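Local coordinates for HmuY protein (Prevotella intermedia, PDB 6R2H) that probably binds heme as a hemophore-like member of the HmuY family, captured here in its heme-free form, at residues A[71-76]-A[181-186]; A[94-99]-A[165-170]; A[35-40]-A[54-59]; A[83-88]-A[134-139]. All coordinates share one frame; numbering follows the deposited sequence.

How the contacts relate
From the N terminus, contact 3 comes first: 35-40 and 54-59 close a short hairpin at one edge of the nine-stranded sheet. Contact 1 opens next, at 71-76, and closes only at 181-186, packing the four-stranded sheet on the nine-stranded one. The other two contacts lie within that span and cross: 83-88 and 94-99 open in turn, then 134-139 closes contact 4 and 165-170 closes contact 2. Contacts 1, 2 and 4 touch one another through F73, W139, F170 and F185. T76 O probably accepts a hydrogen bond from W139 NE1, 3.0 Å away. Contact 3 stands apart, about 38 Å from contact 2 between centres.

Contact 1: residues A[71-76]-A[181-186]; sequences IAFHIT and KAVSFD
Side chains I71, F73 and I75 pack on K181, V183 and F185 where two antiparallel sheets lie face to face, in the manner of a beta-sandwich core. Strand 71-74 belongs to the four-stranded sheet and 181-186 to the nine-stranded one. Their axes approach to 9.0 Å and run 155° apart, too far for strand pairing, and no direct hydrogen bond crosses. F73 lies at the centre of the packing: V183 CG1 sits over one face of its ring, 4.1 Å from the centroid and 13° off the normal, a CH-pi contact. V183 chi1 of 164° sets CG1 anti to the backbone N; CG2, the other branch, reaches F73 CB and CG. F185 meets F73 obliquely, CE2 to CE2 at 4.1 Å, and its CZ also lies 4.1 Å from I71 CD1. The rings of F8 and F170 extend this aromatic cluster. Toward the exposed end, the aliphatic part of K181 lies across I75, with CE 3.7 Å from I75 CG2. Nearby, a carbonyl from each segment finds the same partner: one water donates to I75 O at 3.0 Å and to A182 O at 2.8 Å.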
loop_
_atom_site.group_PDB
_atom_site.type_symbol
_atom_site.label_atom_id
_atom_site.label_comp_id
_atom_site.label_asym_id
_atom_site.label_seq_id
_atom_site.Cartn_x
_atom_site.Cartn_y
_atom_site.Cartn_z
ATOM N N ILE A 71 5.991 -1.872 6.038
ATOM C CA ILE A 71 4.877 -1.491 5.182
ATOM C C ILE A 71 5.126 -2.018 3.769
ATOM O O ILE A 71 6.271 -2.282 3.382
ATOM C CB ILE A 71 4.604 0.031 5.187
ATOM C CG1 ILE A 71 5.746 0.830 4.548
ATOM C CG2 ILE A 71 4.267 0.514 6.581
ATOM C CD1 ILE A 71 5.516 2.325 4.442
ATOM N N ALA A 72 4.030 -2.132 3.004
ATOM C CA ALA A 72 4.055 -2.724 1.677
ATOM C C ALA A 72 3.057 -2.014 0.769
ATOM O O ALA A 72 2.027 -1.523 1.231
ATOM C CB ALA A 72 3.815 -4.216 1.758
ATOM N N PHE A 73 3.391 -1.977 -0.525
ATOM C CA PHE A 73 2.590 -1.296 -1.527
ATOM C C PHE A 73 2.342 -2.210 -2.722
ATOM O O PHE A 73 3.235 -2.925 -3.174
ATOM C CB PHE A 73 3.214 0.044 -1.928
ATOM C CG PHE A 73 3.272 1.050 -0.805
ATOM C CD1 PHE A 73 2.190 1.882 -0.547
ATOM C CD2 PHE A 73 4.392 1.144 0.013
ATOM C CE1 PHE A 73 2.234 2.809 0.488
ATOM C CE2 PHE A 73 4.436 2.073 1.045
ATOM C CZ PHE A 73 3.353 2.893 1.290
ATOM N N HIS A 74 1.089 -2.179 -3.181
ATOM C CA HIS A 74 0.641 -2.791 -4.420
ATOM C C HIS A 74 -0.103 -1.727 -5.226
ATOM O O HIS A 74 -1.240 -1.387 -4.900
ATOM C CB HIS A 74 -0.264 -4.004 -4.124
ATOM C CG HIS A 74 -1.086 -4.426 -5.301
ATOM N ND1 HIS A 74 -2.393 -4.009 -5.489
ATOM C CD2 HIS A 74 -0.795 -5.216 -6.357
ATOM C CE1 HIS A 74 -2.871 -4.537 -6.600
ATOM N NE2 HIS A 74 -1.911 -5.281 -7.150
ATOM N N ILE A 75 0.544 -1.218 -6.279
ATOM C CA ILE A 75 0.045 -0.057 -7.000
ATOM C C ILE A 75 -0.107 1.077 -5.981
ATOM O O ILE A 75 0.905 1.660 -5.587
ATOM C CB ILE A 75 -1.224 -0.379 -7.823
ATOM C CG1 ILE A 75 -1.036 -1.627 -8.697
ATOM C CG2 ILE A 75 -1.669 0.824 -8.647
ATOM C CD1 ILE A 75 0.112 -1.542 -9.668
ATOM N N THR A 76 -1.328 1.340 -5.500
ATOM C CA THR A 76 -1.527 2.387 -4.502
ATOM C C THR A 76 -2.099 1.808 -3.212
ATOM O O THR A 76 -2.228 2.531 -2.226
ATOM C CB THR A 76 -2.325 3.597 -5.020
ATOM O OG1 THR A 76 -3.629 3.184 -5.427
ATOM C CG2 THR A 76 -1.662 4.305 -6.178
ATOM N N LYS A 181 3.598 4.474 -12.629
ATOM C CA LYS A 181 3.324 4.471 -11.200
ATOM C C LYS A 181 4.616 4.430 -10.386
ATOM O O LYS A 181 5.625 3.884 -10.839
ATOM C CB LYS A 181 2.446 3.270 -10.853
ATOM C CG LYS A 181 1.098 3.290 -11.549
ATOM C CD LYS A 181 0.439 1.925 -11.644
ATOM C CE LYS A 181 -1.014 2.022 -12.053
ATOM N NZ LYS A 181 -1.286 3.314 -12.730
ATOM N N ALA A 182 4.546 4.983 -9.162
ATOM C CA ALA A 182 5.678 5.069 -8.250
ATOM C C ALA A 182 5.186 5.292 -6.824
ATOM O O ALA A 182 4.050 5.699 -6.606
ATOM C CB ALA A 182 6.600 6.187 -8.662
ATOM N N VAL A 183 6.061 5.002 -5.856
ATOM C CA VAL A 183 5.827 5.311 -4.457
ATOM C C VAL A 183 7.079 6.039 -3.977
ATOM O O VAL A 183 8.187 5.519 -4.125
ATOM C CB VAL A 183 5.546 4.040 -3.624
ATOM C CG1 VAL A 183 5.683 4.264 -2.119
ATOM C CG2 VAL A 183 4.215 3.366 -3.953
ATOM N N SER A 184 6.888 7.253 -3.447
ATOM C CA SER A 184 7.962 8.092 -2.937
ATOM C C SER A 184 7.498 8.773 -1.650
ATOM O O SER A 184 6.383 9.284 -1.619
ATOM C CB SER A 184 8.323 9.109 -3.959
ATOM O OG SER A 184 9.523 9.756 -3.599
ATOM N N PHE A 185 8.327 8.760 -0.592
ATOM C CA PHE A 185 7.994 9.451 0.648
ATOM C C PHE A 185 9.240 9.773 1.466
ATOM O O PHE A 185 10.303 9.192 1.259
ATOM C CB PHE A 185 7.037 8.628 1.516
ATOM C CG PHE A 185 7.481 7.219 1.836
ATOM C CD1 PHE A 185 8.292 6.958 2.938
ATOM C CD2 PHE A 185 7.073 6.152 1.047
ATOM C CE1 PHE A 185 8.689 5.665 3.252
ATOM C CE2 PHE A 185 7.468 4.859 1.359
ATOM C CZ PHE A 185 8.269 4.617 2.462
ATOM N N ASP A 186 9.079 10.709 2.403
ATOM C CA ASP A 186 10.062 10.967 3.444
ATOM C C ASP A 186 9.494 10.458 4.756
ATOM O O ASP A 186 8.270 10.390 4.903
ATOM C CB ASP A 186 10.368 12.457 3.588
ATOM C CG ASP A 186 10.863 13.096 2.304
ATOM O OD1 ASP A 186 11.607 12.422 1.567
ATOM O OD2 ASP A 186 10.479 14.248 2.042
HETATM O O HOH W 1 2.039 3.903 -7.292
#

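Contact 2: residues A[94-99]-A[165-170]; sequences NKINAL and AALIKF
L99 and L167 form the close part of this contact, in which the loop between strands 83-87 and 105-115 lies along strand 165-174 of the large antiparallel sheet. The touching parts run 145° apart, and the nearest CA atoms, those of L99 and L167, are separated by 7.4 Å, so the backbones do not pair. L99 CD1 settles between two side chains of the strand that point to the loop: it is 3.7 Å from A165 CB and 3.8 Å from L167 CD2. The two branches of L167 divide the work. A chi2 of 164° carries CD1 straight on from CA, and this methyl presses on loop backbone, 3.7 Å from I96 O and 3.9 Å from N97 C. CD2 is the branch turned to L99. Further along, the fit is looser: I96 CG1, anti to its own N (chi1 -176°), stays 4.1 Å from L167 CD1. Between I96 and L99 lies the solvent side: the CB atoms of N97 and A98 point away from the strand, and both residues are exposed. Polar restraint comes from a neighbouring strand, because K188 NZ donates to I96 O and, weakly, to N97 OD1. With no hydrogen bond between the segments, cohesion rests on van der Waals packing of aliphatic side chains, with A165 and L167 buried, while K188, with the N97 O to T2 OG1 hydrogen bond, adds directional restraint.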
loop_
_atom_site.group_PDB
_atom_site.type_symbol
_atom_site.label_atom_id
_atom_site.label_comp_id
_atom_site.label_asym_id
_atom_site.label_seq_id
_atom_site.Cartn_x
_atom_site.Cartn_y
_atom_site.Cartn_z
ATOM N N ASN A 94 8.983 18.126 9.670
ATOM C CA ASN A 94 9.996 18.665 10.563
ATOM C C ASN A 94 9.357 19.185 11.841
ATOM O O ASN A 94 10.062 19.489 12.800
ATOM C CB ASN A 94 10.814 19.777 9.918
ATOM C CG ASN A 94 11.729 19.245 8.848
ATOM O OD1 ASN A 94 11.661 19.700 7.712
ATOM N ND2 ASN A 94 12.560 18.280 9.206
ATOM N N LYS A 95 8.027 19.296 11.845
ATOM C CA LYS A 95 7.352 19.868 12.993
ATOM C C LYS A 95 6.775 18.759 13.873
ATOM O O LYS A 95 5.896 19.033 14.690
ATOM C CB LYS A 95 6.296 20.883 12.549
ATOM C CG LYS A 95 6.784 22.316 12.374
ATOM C CD LYS A 95 5.673 23.337 12.109
ATOM C CE LYS A 95 4.787 23.626 13.309
ATOM N NZ LYS A 95 3.809 24.716 13.054
ATOM N N ILE A 96 7.264 17.516 13.710
ATOM C CA ILE A 96 6.737 16.409 14.503
ATOM C C ILE A 96 7.787 15.313 14.677
ATOM O O ILE A 96 8.443 14.926 13.709
ATOM C CB ILE A 96 5.419 15.878 13.895
ATOM C CG1 ILE A 96 4.806 14.784 14.773
ATOM C CG2 ILE A 96 5.609 15.437 12.445
ATOM C CD1 ILE A 96 3.327 14.576 14.554
ATOM N N ASN A 97 7.907 14.788 15.909
ATOM C CA ASN A 97 8.974 13.854 16.247
ATOM C C ASN A 97 8.496 12.728 17.157
ATOM O O ASN A 97 9.291 11.892 17.568
ATOM C CB ASN A 97 10.168 14.554 16.898
ATOM C CG ASN A 97 11.123 15.125 15.876
ATOM O OD1 ASN A 97 11.910 14.388 15.273
ATOM N ND2 ASN A 97 11.047 16.433 15.674
ATOM N N ALA A 98 7.201 12.732 17.474
ATOM C CA ALA A 98 6.585 11.628 18.188
ATOM C C ALA A 98 5.172 11.436 17.645
ATOM O O ALA A 98 4.603 12.354 17.051
ATOM C CB ALA A 98 6.582 11.921 19.668
ATOM N N LEU A 99 4.620 10.236 17.864
ATOM C CA LEU A 99 3.263 9.898 17.475
ATOM C C LEU A 99 2.276 10.586 18.414
ATOM O O LEU A 99 2.443 10.540 19.632
ATOM C CB LEU A 99 3.115 8.379 17.566
ATOM C CG LEU A 99 3.478 7.600 16.308
ATOM C CD1 LEU A 99 4.936 7.793 15.952
ATOM C CD2 LEU A 99 3.177 6.133 16.512
ATOM N N ALA A 165 7.993 2.622 15.502
ATOM C CA ALA A 165 6.996 3.554 15.022
ATOM C C ALA A 165 7.595 4.355 13.869
ATOM O O ALA A 165 8.817 4.355 13.683
ATOM C CB ALA A 165 6.552 4.437 16.166
ATOM N N ALA A 166 6.726 5.019 13.092
ATOM C CA ALA A 166 7.214 5.869 12.016
ATOM C C ALA A 166 6.266 7.029 11.721
ATOM O O ALA A 166 5.060 6.955 11.955
ATOM C CB ALA A 166 7.456 5.034 10.783
ATOM N N LEU A 167 6.844 8.098 11.170
ATOM C CA LEU A 167 6.094 9.251 10.702
ATOM C C LEU A 167 6.450 9.466 9.234
ATOM O O LEU A 167 7.617 9.691 8.900
ATOM C CB LEU A 167 6.501 10.465 11.545
ATOM C CG LEU A 167 6.232 10.385 13.050
ATOM C CD1 LEU A 167 7.040 11.456 13.761
ATOM C CD2 LEU A 167 4.746 10.558 13.346
ATOM N N ILE A 168 5.442 9.383 8.359
ATOM C CA ILE A 168 5.663 9.268 6.925
ATOM C C ILE A 168 4.910 10.394 6.218
ATOM O O ILE A 168 3.727 10.612 6.480
ATOM C CB ILE A 168 5.209 7.873 6.412
ATOM C CG1 ILE A 168 5.887 6.720 7.158
ATOM C CG2 ILE A 168 5.338 7.729 4.900
ATOM C CD1 ILE A 168 5.160 5.401 7.021
ATOM N N LYS A 169 5.586 11.077 5.288
ATOM C CA LYS A 169 4.921 12.033 4.420
ATOM C C LYS A 169 5.199 11.643 2.971
ATOM O O LYS A 169 6.358 11.564 2.569
ATOM C CB LYS A 169 5.401 13.449 4.755
ATOM C CG LYS A 169 4.951 14.562 3.815
ATOM C CD LYS A 169 5.599 15.882 4.164
ATOM C CE LYS A 169 5.208 17.013 3.235
ATOM N NZ LYS A 169 3.749 17.253 3.301
ATOM N N PHE A 170 4.128 11.395 2.205
ATOM C CA PHE A 170 4.228 10.938 0.826
ATOM C C PHE A 170 4.570 12.098 -0.106
ATOM O O PHE A 170 4.100 13.216 0.080
ATOM C CB PHE A 170 2.972 10.153 0.443
ATOM C CG PHE A 170 2.869 8.830 1.158
ATOM C CD1 PHE A 170 3.456 7.685 0.629
ATOM C CD2 PHE A 170 2.228 8.733 2.389
ATOM C CE1 PHE A 170 3.378 6.468 1.294
ATOM C CE2 PHE A 170 2.152 7.517 3.064
ATOM C CZ PHE A 170 2.735 6.388 2.515
#

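Contact 3: residues A[35-40]-A[54-59]; sequences GKREFR and GTEPAK
R37 leaves its strand with CG beside the backbone N, and a bend at chi3 (147°) turns its guanidinium to E56, whose chain runs extended beyond CG. The two flat groups lie 19° apart in plane, joined by a salt bridge whose hydrogen bond, NH1 to OE2 at 3.3 Å, is weak. Beneath them is the ladder of a beta hairpin, strands 37-42 and 50-56. R37 and E56 form a hydrogen-bonded antiparallel pair, with R37 N to E56 O at 2.9 Å and E56 N to R37 O at 3.1 Å. One step on, E38 and T55 are the non-hydrogen-bonded pair, and T55 CA approaches R37 O to 3.3 Å in a CA-H...O contact. F39 N then donates to G54 O at 2.9 Å. F39 shares a sheet face with R37 and E56: its ring turns an edge to the carboxylate, CE1 lying 3.7 Å from E56 CD. K59 lays CE over one face of the guanidinium and brings NZ to 3.1 Å from R37 NH2. As two donors they are not counted as bonded; the E56 carboxylate probably offsets part of the like charge, and the lysine's proton affinity may be lowered.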
loop_
_atom_site.group_PDB
_atom_site.type_symbol
_atom_site.label_atom_id
_atom_site.label_comp_id
_atom_site.label_asym_id
_atom_site.label_seq_id
_atom_site.Cartn_x
_atom_site.Cartn_y
_atom_site.Cartn_z
ATOM N N GLY A 35 -1.408 -15.060 -3.120
ATOM C CA GLY A 35 -2.725 -15.570 -2.768
ATOM C C GLY A 35 -3.461 -16.158 -3.969
ATOM O O GLY A 35 -3.124 -15.865 -5.117
ATOM N N LYS A 36 -4.440 -17.023 -3.667
ATOM C CA LYS A 36 -5.267 -17.619 -4.697
ATOM C C LYS A 36 -6.037 -16.512 -5.414
ATOM O O LYS A 36 -6.403 -15.496 -4.813
ATOM C CB LYS A 36 -6.153 -18.735 -4.135
ATOM C CG LYS A 36 -7.283 -18.314 -3.204
ATOM C CD LYS A 36 -8.210 -19.463 -2.843
ATOM C CE LYS A 36 -8.991 -19.238 -1.562
ATOM N NZ LYS A 36 -8.891 -20.397 -0.640
ATOM N N ARG A 37 -6.230 -16.704 -6.724
ATOM C CA ARG A 37 -6.919 -15.713 -7.537
ATOM C C ARG A 37 -8.280 -16.236 -7.988
ATOM O O ARG A 37 -8.449 -17.423 -8.270
ATOM C CB ARG A 37 -6.088 -15.341 -8.764
ATOM C CG ARG A 37 -4.595 -15.331 -8.496
ATOM C CD ARG A 37 -3.887 -15.026 -9.780
ATOM N NE ARG A 37 -2.678 -14.269 -9.536
ATOM C CZ ARG A 37 -1.917 -13.837 -10.522
ATOM N NH1 ARG A 37 -2.265 -14.128 -11.768
ATOM N NH2 ARG A 37 -0.826 -13.130 -10.270
ATOM N N GLU A 38 -9.236 -15.306 -8.071
ATOM C CA GLU A 38 -10.561 -15.539 -8.615
ATOM C C GLU A 38 -10.715 -14.625 -9.829
ATOM O O GLU A 38 -10.496 -13.416 -9.707
ATOM C CB GLU A 38 -11.578 -15.200 -7.522
ATOM C CG GLU A 38 -12.969 -15.786 -7.711
ATOM C CD GLU A 38 -13.750 -15.777 -6.410
ATOM O OE1 GLU A 38 -14.621 -14.892 -6.230
ATOM O OE2 GLU A 38 -13.469 -16.644 -5.569
ATOM N N PHE A 39 -11.028 -15.213 -10.997
ATOM C CA PHE A 39 -11.366 -14.389 -12.143
ATOM C C PHE A 39 -12.860 -14.123 -12.110
ATOM O O PHE A 39 -13.661 -15.052 -12.030
ATOM C CB PHE A 39 -10.817 -14.961 -13.451
ATOM C CG PHE A 39 -9.316 -14.861 -13.528
ATOM C CD1 PHE A 39 -8.507 -15.852 -12.977
ATOM C CD2 PHE A 39 -8.708 -13.755 -14.108
ATOM C CE1 PHE A 39 -7.125 -15.738 -13.005
ATOM C CE2 PHE A 39 -7.324 -13.650 -14.151
ATOM C CZ PHE A 39 -6.536 -14.638 -13.597
ATOM N N ARG A 40 -13.200 -12.831 -12.125
ATOM C CA ARG A 40 -14.571 -12.407 -11.918
ATOM C C ARG A 40 -15.047 -11.658 -13.157
ATOM O O ARG A 40 -14.350 -10.745 -13.615
ATOM C CB ARG A 40 -14.624 -11.505 -10.688
ATOM C CG ARG A 40 -14.232 -12.207 -9.398
ATOM C CD ARG A 40 -14.555 -11.393 -8.165
ATOM N NE ARG A 40 -14.061 -12.051 -6.956
ATOM C CZ ARG A 40 -13.692 -11.397 -5.853
ATOM N NH1 ARG A 40 -13.761 -10.074 -5.818
ATOM N NH2 ARG A 40 -13.253 -12.065 -4.799
ATOM N N GLY A 54 -13.110 -18.326 -13.361
ATOM C CA GLY A 54 -11.816 -18.995 -13.294
ATOM C C GLY A 54 -11.166 -18.896 -11.914
ATOM O O GLY A 54 -11.531 -18.042 -11.106
ATOM N N THR A 55 -10.217 -19.801 -11.636
ATOM C CA THR A 55 -9.374 -19.638 -10.463
ATOM C C THR A 55 -7.972 -20.162 -10.733
ATOM O O THR A 55 -7.786 -21.101 -11.485
ATOM C CB THR A 55 -9.897 -20.392 -9.241
ATOM O OG1 THR A 55 -9.703 -21.749 -9.620
ATOM C CG2 THR A 55 -11.345 -20.110 -8.917
ATOM N N GLU A 56 -6.998 -19.530 -10.089
ATOM C CA GLU A 56 -5.652 -20.065 -10.026
ATOM C C GLU A 56 -5.308 -20.252 -8.555
ATOM O O GLU A 56 -5.617 -19.392 -7.729
ATOM C CB GLU A 56 -4.684 -19.126 -10.736
ATOM C CG GLU A 56 -4.998 -18.978 -12.205
ATOM C CD GLU A 56 -4.163 -17.927 -12.909
ATOM O OE1 GLU A 56 -4.152 -17.929 -14.150
ATOM O OE2 GLU A 56 -3.530 -17.109 -12.214
ATOM N N PRO A 57 -4.678 -21.386 -8.178
ATOM C CA PRO A 57 -4.331 -21.632 -6.779
ATOM C C PRO A 57 -3.235 -20.658 -6.351
ATOM O O PRO A 57 -2.548 -20.074 -7.195
ATOM C CB PRO A 57 -3.789 -23.070 -6.796
ATOM C CG PRO A 57 -3.259 -23.245 -8.203
ATOM C CD PRO A 57 -4.216 -22.459 -9.075
ATOM N N ALA A 58 -3.104 -20.495 -5.028
ATOM C CA ALA A 58 -2.067 -19.677 -4.423
ATOM C C ALA A 58 -0.699 -20.239 -4.805
ATOM O O ALA A 58 -0.540 -21.447 -4.942
ATOM C CB ALA A 58 -2.247 -19.648 -2.927
ATOM N N LYS A 59 0.275 -19.337 -4.963
ATOM C CA LYS A 59 1.618 -19.689 -5.389
ATOM C C LYS A 59 2.555 -19.711 -4.183
ATOM O O LYS A 59 3.761 -19.888 -4.333
ATOM C CB LYS A 59 2.186 -18.622 -6.329
ATOM C CG LYS A 59 1.369 -18.174 -7.532
ATOM C CD LYS A 59 1.887 -16.840 -8.032
ATOM C CE LYS A 59 1.357 -16.439 -9.390
ATOM N NZ LYS A 59 1.580 -14.994 -9.613
#

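Contact 4: residues A[83-88]-A[134-139]; sequences GEVLMT and GEMGKW
The carboxylate of E135 is the flat group that meets strand 83-87, and it receives the strand at an edge. M87 N donates to the anti lone pair of OE2 at 3.1 Å, nearly straight at 164°, while M87 CB stands to one side of the carboxylate plane, 3.4 Å from OE2. The other oxygen, OE1, takes a weak bond at 3.2 Å from K138 NZ, which reaches it from out of the plane as part of a salt bridge, so the group is held at both oxygens. The second flat group, the W139 indole, turns away from the strand: M136 O lies in plane at its edge, and it meets the ring of F170. With CG anti to the backbone N (chi1 -165°), E135 sets CG 3.8 Å from V85 CG1; the bend at chi2 then swings the carboxylate to M87 N. The two valine branches work separately, CG1 against M136 N at 3.7 Å and CG2 against M136 CE at 4.1 Å. M87, bent at chi3 (58°), brings its CE to 3.8 Å from K138 CD, the two side chains crossing at about a right angle. Residues 136-138 are a 3-10 segment, as the bond K138 N to E135 O at 2.9 Å attests. Strand 83-87 pairs with 155-160 through L86 and A157, and with the start of 105-115 through V85 and V105. At M87, where strand 105-115 has not yet begun, the carboxylate appears to stand in for a strand carbonyl. The 3-10 turn that follows strand 124-132 is thus docked on strand 83-87 of the nine-stranded sheet by a side-chain-to-backbone bond.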
loop_
_atom_site.group_PDB
_atom_site.type_symbol
_atom_site.label_atom_id
_atom_site.label_comp_id
_atom_site.label_asym_id
_atom_site.label_seq_id
_atom_site.Cartn_x
_atom_site.Cartn_y
_atom_site.Cartn_z
ATOM N N GLY A 83 0.711 -3.321 11.992
ATOM C CA GLY A 83 0.768 -1.910 12.330
ATOM C C GLY A 83 -0.618 -1.260 12.394
ATOM O O GLY A 83 -1.601 -1.793 11.868
ATOM N N GLU A 84 -0.670 -0.095 13.058
ATOM C CA GLU A 84 -1.860 0.727 13.140
ATOM C C GLU A 84 -1.503 2.114 12.633
ATOM O O GLU A 84 -0.415 2.602 12.929
ATOM C CB GLU A 84 -2.315 0.821 14.593
ATOM C CG GLU A 84 -2.834 -0.482 15.160
ATOM C CD GLU A 84 -3.238 -0.392 16.619
ATOM O OE1 GLU A 84 -2.376 -0.016 17.457
ATOM O OE2 GLU A 84 -4.420 -0.684 16.907
ATOM N N VAL A 85 -2.425 2.734 11.884
ATOM C CA VAL A 85 -2.127 3.955 11.144
ATOM C C VAL A 85 -3.125 5.045 11.539
ATOM O O VAL A 85 -4.310 4.768 11.747
ATOM C CB VAL A 85 -2.140 3.720 9.618
ATOM C CG1 VAL A 85 -1.892 4.996 8.824
ATOM C CG2 VAL A 85 -1.159 2.636 9.208
ATOM N N LEU A 86 -2.615 6.281 11.641
ATOM C CA LEU A 86 -3.436 7.462 11.809
ATOM C C LEU A 86 -2.916 8.528 10.858
ATOM O O LEU A 86 -1.749 8.897 10.939
ATOM C CB LEU A 86 -3.334 7.954 13.258
ATOM C CG LEU A 86 -3.939 9.344 13.485
ATOM C CD1 LEU A 86 -5.467 9.292 13.492
ATOM C CD2 LEU A 86 -3.410 9.966 14.772
ATOM N N MET A 87 -3.791 9.014 9.973
ATOM C CA MET A 87 -3.486 10.166 9.146
ATOM C C MET A 87 -3.638 11.419 10.009
ATOM O O MET A 87 -4.750 11.787 10.365
ATOM C CB MET A 87 -4.438 10.224 7.949
ATOM C CG MET A 87 -4.095 11.319 6.962
ATOM S SD MET A 87 -5.204 11.424 5.527
ATOM C CE MET A 87 -6.795 11.672 6.318
ATOM N N THR A 88 -2.519 12.047 10.392
ATOM C CA THR A 88 -2.574 13.194 11.294
ATOM C C THR A 88 -2.974 14.437 10.501
ATOM O O THR A 88 -3.126 14.363 9.275
ATOM C CB THR A 88 -1.232 13.461 11.991
ATOM O OG1 THR A 88 -0.407 14.157 11.056
ATOM C CG2 THR A 88 -0.537 12.206 12.482
ATOM N N GLY A 134 -6.670 0.680 5.521
ATOM C CA GLY A 134 -7.554 1.653 4.903
ATOM C C GLY A 134 -7.049 3.085 5.071
ATOM O O GLY A 134 -7.174 3.901 4.157
ATOM N N GLU A 135 -6.484 3.380 6.253
ATOM C CA GLU A 135 -6.002 4.713 6.583
ATOM C C GLU A 135 -4.799 5.056 5.710
ATOM O O GLU A 135 -4.781 6.093 5.057
ATOM C CB GLU A 135 -5.672 4.804 8.076
ATOM C CG GLU A 135 -5.499 6.216 8.603
ATOM C CD GLU A 135 -6.753 7.057 8.758
ATOM O OE1 GLU A 135 -7.805 6.659 8.223
ATOM O OE2 GLU A 135 -6.652 8.130 9.382
ATOM N N MET A 136 -3.785 4.185 5.708
ATOM C CA MET A 136 -2.597 4.491 4.932
ATOM C C MET A 136 -2.971 4.634 3.457
ATOM O O MET A 136 -2.349 5.415 2.734
ATOM C CB MET A 136 -1.503 3.435 5.090
ATOM C CG MET A 136 -0.213 3.862 4.406
ATOM S SD MET A 136 1.244 3.050 5.078
ATOM C CE MET A 136 1.520 4.092 6.512
ATOM N N GLY A 137 -4.003 3.886 3.045
ATOM C CA GLY A 137 -4.528 3.912 1.690
ATOM C C GLY A 137 -4.909 5.322 1.247
ATOM O O GLY A 137 -4.988 5.586 0.052
ATOM N N LYS A 138 -5.090 6.233 2.212
ATOM C CA LYS A 138 -5.508 7.593 1.919
ATOM C C LYS A 138 -4.347 8.453 1.417
ATOM O O LYS A 138 -4.535 9.636 1.136
ATOM C CB LYS A 138 -6.131 8.245 3.157
ATOM C CG LYS A 138 -7.485 7.709 3.601
ATOM C CD LYS A 138 -7.891 8.320 4.914
ATOM C CE LYS A 138 -9.139 7.716 5.517
ATOM N NZ LYS A 138 -9.688 8.607 6.569
ATOM N N TRP A 139 -3.149 7.878 1.289
ATOM C CA TRP A 139 -1.988 8.665 0.887
ATOM C C TRP A 139 -2.177 9.302 -0.497
ATOM O O TRP A 139 -1.529 10.300 -0.831
ATOM C CB TRP A 139 -0.704 7.833 0.982
ATOM C CG TRP A 139 -0.516 6.809 -0.096
ATOM C CD1 TRP A 139 -1.102 5.576 -0.168
ATOM C CD2 TRP A 139 0.302 6.930 -1.275
ATOM N NE1 TRP A 139 -0.716 4.922 -1.310
ATOM C CE2 TRP A 139 0.153 5.726 -2.005
ATOM C CE3 TRP A 139 1.137 7.929 -1.785
ATOM C CZ2 TRP A 139 0.818 5.493 -3.210
ATOM C CZ3 TRP A 139 1.796 7.695 -2.974
ATOM C CH2 TRP A 139 1.639 6.493 -3.675
#